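Local coordinates for protein acetyl-CoA C-acetyltransferase (Syntrophomonas wolfei subsp. wolfei, PDB 7N7Z) that probably catalyses the reversible condensation of two acetyl-CoA molecules to acetoacetyl-CoA with release of CoA, at residues B[29-42]-B[64-77]. Residues are numbered along the deposited sequence; the frame is centred on the assembly and turned at random.
Sequences RANDLAIIAANAAI and GNGSLPPRIIGMKV
Ile73 is the main bump of helix 69-76 and drops into a hollow of helix 30-42 walled by Asn31, Ala34, Ile35 and Ala38. Its CD1 presses on Ala34 CB at a tight 3.3 Å, while CG2 lies against Ile35 CG1. One turn on, Val77 fills the next hollow, between Ile35, Ala38, Asn39 and Ile42: CG1 faces Ala38 CB at 4.0 Å, CG2 meets Ile42 CD1, and Asn39 OD1 lies 3.3 Å from Val77 CB. The segment axes pass 9.4 Å apart, crossing at -44°, with Ala34 and Ala38 flooring the two hollows. To one side, Ile35 CD1 rests on the aliphatic chain of Lys76, a tight 3.5 Å from its CD. Asn31, its CG anti to the carbonyl carbon (chi1 -65°), reaches across to Pro69; ND2 gives a hydrogen bond to Asn65 O (2.8 Å), nearly in its own amide plane, and OD1 lies 3.2 Å from Pro69 CB. Replacing Asn31 by an alanine is likely to leave Asn65 O without its mate and a gap beside Pro69. Arg29 curls back, bent at chi2 and chi3; its NH2 is modelled doubtfully close to Gly64 O, but a water bridges NH1 to that oxygen. At the far end, two waters link the Asn39 amide to the carbonyls of Lys76 and Val77. Helix 30-45 packs its alanines on strands 113-121 and 254-264; helix 69-76 lies against strand 84-89, outermost in this chain's central sheet.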
# COMPACT_ATOMS: atom_id res chain seq x y z
N ARG B 29 -5.89 10.88 -17.73
CA ARG B 29 -6.11 9.46 -17.56
C ARG B 29 -6.52 8.82 -18.89
O ARG B 29 -6.94 9.50 -19.84
CB ARG B 29 -7.19 9.21 -16.50
CG ARG B 29 -6.86 9.81 -15.14
CD ARG B 29 -5.77 9.03 -14.42
NE ARG B 29 -6.13 7.64 -14.19
CZ ARG B 29 -6.96 7.23 -13.23
NH1 ARG B 29 -7.53 8.08 -12.40
NH2 ARG B 29 -7.22 5.93 -13.11
N ALA B 30 -6.39 7.49 -18.94
CA ALA B 30 -6.58 6.78 -20.20
C ALA B 30 -7.95 7.05 -20.81
O ALA B 30 -8.07 7.23 -22.03
CB ALA B 30 -6.38 5.28 -19.98
N ASN B 31 -9.00 7.08 -19.98
CA ASN B 31 -10.35 7.23 -20.52
C ASN B 31 -10.56 8.60 -21.16
O ASN B 31 -11.29 8.72 -22.14
CB ASN B 31 -11.38 7.01 -19.41
CG ASN B 31 -11.36 5.59 -18.89
OD1 ASN B 31 -10.72 4.71 -19.46
ND2 ASN B 31 -12.08 5.35 -17.79
N ASP B 32 -9.93 9.65 -20.61
CA ASP B 32 -10.11 10.98 -21.17
C ASP B 32 -9.31 11.18 -22.45
O ASP B 32 -9.71 11.97 -23.31
CB ASP B 32 -9.75 12.03 -20.12
CG ASP B 32 -10.47 11.80 -18.80
OD1 ASP B 32 -11.71 11.67 -18.82
OD2 ASP B 32 -9.80 11.75 -17.75
N LEU B 33 -8.17 10.49 -22.58
CA LEU B 33 -7.49 10.46 -23.87
C LEU B 33 -8.32 9.70 -24.90
O LEU B 33 -8.42 10.11 -26.06
CB LEU B 33 -6.11 9.82 -23.73
CG LEU B 33 -5.00 10.64 -23.08
CD1 LEU B 33 -3.87 9.73 -22.65
CD2 LEU B 33 -4.49 11.72 -24.01
N ALA B 34 -8.91 8.57 -24.49
CA ALA B 34 -9.75 7.80 -25.40
C ALA B 34 -10.93 8.63 -25.89
O ALA B 34 -11.31 8.54 -27.06
CB ALA B 34 -10.24 6.53 -24.70
N ILE B 35 -11.52 9.43 -25.00
CA ILE B 35 -12.68 10.24 -25.39
C ILE B 35 -12.28 11.27 -26.44
O ILE B 35 -13.01 11.51 -27.40
CB ILE B 35 -13.29 10.91 -24.14
CG1 ILE B 35 -14.16 9.91 -23.38
CG2 ILE B 35 -14.11 12.13 -24.54
CD1 ILE B 35 -14.37 10.27 -21.93
N ILE B 36 -11.11 11.89 -26.28
CA ILE B 36 -10.66 12.89 -27.24
C ILE B 36 -10.40 12.24 -28.60
O ILE B 36 -10.84 12.75 -29.64
CB ILE B 36 -9.41 13.62 -26.71
CG1 ILE B 36 -9.78 14.49 -25.51
CG2 ILE B 36 -8.78 14.46 -27.82
CD1 ILE B 36 -8.58 14.98 -24.71
N ALA B 37 -9.71 11.10 -28.60
CA ALA B 37 -9.43 10.42 -29.86
C ALA B 37 -10.72 9.89 -30.50
O ALA B 37 -10.88 9.96 -31.72
CB ALA B 37 -8.45 9.27 -29.63
N ALA B 38 -11.63 9.36 -29.68
CA ALA B 38 -12.88 8.83 -30.22
C ALA B 38 -13.73 9.93 -30.83
O ALA B 38 -14.28 9.76 -31.93
CB ALA B 38 -13.65 8.10 -29.12
N ASN B 39 -13.86 11.06 -30.13
CA ASN B 39 -14.64 12.17 -30.68
C ASN B 39 -14.05 12.67 -31.99
O ASN B 39 -14.78 12.98 -32.93
CB ASN B 39 -14.71 13.31 -29.66
CG ASN B 39 -15.78 13.09 -28.61
OD1 ASN B 39 -16.84 12.54 -28.90
ND2 ASN B 39 -15.50 13.52 -27.39
N ALA B 40 -12.72 12.73 -32.07
CA ALA B 40 -12.07 13.16 -33.31
C ALA B 40 -12.42 12.22 -34.46
O ALA B 40 -12.82 12.67 -35.54
CB ALA B 40 -10.56 13.23 -33.11
N ALA B 41 -12.28 10.91 -34.24
CA ALA B 41 -12.60 9.96 -35.29
C ALA B 41 -14.07 10.05 -35.69
O ALA B 41 -14.40 9.98 -36.88
CB ALA B 41 -12.25 8.54 -34.84
N ILE B 42 -14.96 10.21 -34.71
CA ILE B 42 -16.39 10.25 -35.01
C ILE B 42 -16.72 11.50 -35.83
O ILE B 42 -17.45 11.43 -36.83
CB ILE B 42 -17.21 10.19 -33.72
CG1 ILE B 42 -17.11 8.80 -33.09
CG2 ILE B 42 -18.67 10.56 -34.00
CD1 ILE B 42 -17.72 8.69 -31.71
N GLY B 64 -7.40 0.67 -12.59
CA GLY B 64 -7.49 2.07 -12.21
C GLY B 64 -8.45 2.90 -13.03
O GLY B 64 -8.75 4.03 -12.63
N ASN B 65 -8.95 2.39 -14.15
CA ASN B 65 -9.75 3.17 -15.09
C ASN B 65 -11.24 2.88 -14.99
O ASN B 65 -12.00 3.29 -15.88
CB ASN B 65 -9.25 2.92 -16.51
CG ASN B 65 -7.86 3.48 -16.75
OD1 ASN B 65 -6.93 2.74 -17.09
ND2 ASN B 65 -7.70 4.78 -16.55
N GLY B 66 -11.69 2.20 -13.93
CA GLY B 66 -13.11 2.06 -13.68
C GLY B 66 -13.74 0.84 -14.33
O GLY B 66 -13.09 0.02 -14.99
N SER B 67 -15.05 0.74 -14.15
CA SER B 67 -15.81 -0.39 -14.67
C SER B 67 -15.96 -0.27 -16.18
O SER B 67 -16.46 0.74 -16.68
CB SER B 67 -17.19 -0.45 -14.00
OG SER B 67 -17.09 -0.82 -12.64
N LEU B 68 -15.53 -1.32 -16.90
CA LEU B 68 -15.59 -1.39 -18.36
C LEU B 68 -15.39 -0.01 -18.97
O LEU B 68 -16.36 0.62 -19.43
CB LEU B 68 -16.92 -1.99 -18.81
CG LEU B 68 -16.98 -2.52 -20.25
CD1 LEU B 68 -15.87 -3.54 -20.51
CD2 LEU B 68 -18.35 -3.14 -20.54
N PRO B 69 -14.16 0.50 -19.00
CA PRO B 69 -13.92 1.87 -19.48
C PRO B 69 -14.50 2.11 -20.86
O PRO B 69 -15.04 3.19 -21.11
CB PRO B 69 -12.38 1.96 -19.49
CG PRO B 69 -11.94 1.00 -18.44
CD PRO B 69 -12.94 -0.14 -18.47
N PRO B 70 -14.39 1.15 -21.79
CA PRO B 70 -14.96 1.40 -23.13
C PRO B 70 -16.44 1.75 -23.10
O PRO B 70 -16.89 2.54 -23.94
CB PRO B 70 -14.70 0.08 -23.86
CG PRO B 70 -13.52 -0.51 -23.17
CD PRO B 70 -13.70 -0.15 -21.72
N ARG B 71 -17.21 1.19 -22.17
CA ARG B 71 -18.60 1.61 -22.03
C ARG B 71 -18.69 3.04 -21.51
O ARG B 71 -19.56 3.81 -21.93
CB ARG B 71 -19.34 0.65 -21.10
CG ARG B 71 -20.79 1.05 -20.78
CD ARG B 71 -21.68 1.05 -22.03
NE ARG B 71 -23.09 1.06 -21.67
CZ ARG B 71 -24.09 0.85 -22.52
NH1 ARG B 71 -23.87 0.64 -23.81
NH2 ARG B 71 -25.34 0.87 -22.07
N ILE B 72 -17.79 3.42 -20.60
CA ILE B 72 -17.73 4.81 -20.16
C ILE B 72 -17.36 5.71 -21.32
O ILE B 72 -17.97 6.77 -21.52
CB ILE B 72 -16.74 4.96 -18.99
CG1 ILE B 72 -17.24 4.22 -17.75
CG2 ILE B 72 -16.51 6.44 -18.68
CD1 ILE B 72 -16.17 4.00 -16.69
N ILE B 73 -16.37 5.31 -22.11
CA ILE B 73 -15.91 6.13 -23.22
C ILE B 73 -17.00 6.25 -24.28
O ILE B 73 -17.20 7.32 -24.87
CB ILE B 73 -14.61 5.55 -23.81
CG1 ILE B 73 -13.47 5.65 -22.78
CG2 ILE B 73 -14.22 6.28 -25.09
CD1 ILE B 73 -12.35 4.66 -23.02
N GLY B 74 -17.72 5.15 -24.55
CA GLY B 74 -18.75 5.19 -25.57
C GLY B 74 -19.91 6.09 -25.20
O GLY B 74 -20.39 6.88 -26.01
N MET B 75 -20.39 5.96 -23.96
CA MET B 75 -21.51 6.79 -23.52
C MET B 75 -21.14 8.27 -23.52
O MET B 75 -21.99 9.12 -23.82
CB MET B 75 -21.97 6.36 -22.13
CG MET B 75 -22.56 4.96 -22.07
SD MET B 75 -24.00 4.75 -23.13
CE MET B 75 -23.24 4.01 -24.58
N LYS B 76 -19.89 8.60 -23.19
CA LYS B 76 -19.50 10.00 -23.10
C LYS B 76 -19.31 10.63 -24.47
O LYS B 76 -19.47 11.85 -24.61
CB LYS B 76 -18.21 10.12 -22.28
CG LYS B 76 -18.47 10.21 -20.79
CD LYS B 76 -17.24 9.82 -19.98
CE LYS B 76 -17.46 10.05 -18.50
NZ LYS B 76 -16.37 10.87 -17.90
N VAL B 77 -18.97 9.84 -25.49
CA VAL B 77 -18.93 10.35 -26.85
C VAL B 77 -20.27 10.19 -27.56
O VAL B 77 -20.38 10.49 -28.76
CB VAL B 77 -17.81 9.67 -27.67
CG1 VAL B 77 -16.48 9.81 -26.94
CG2 VAL B 77 -18.14 8.22 -27.95
O HOH W 1 -8.70 6.17 -10.66
O HOH W 2 -19.01 12.04 -30.43
O HOH W 3 -17.47 13.93 -24.85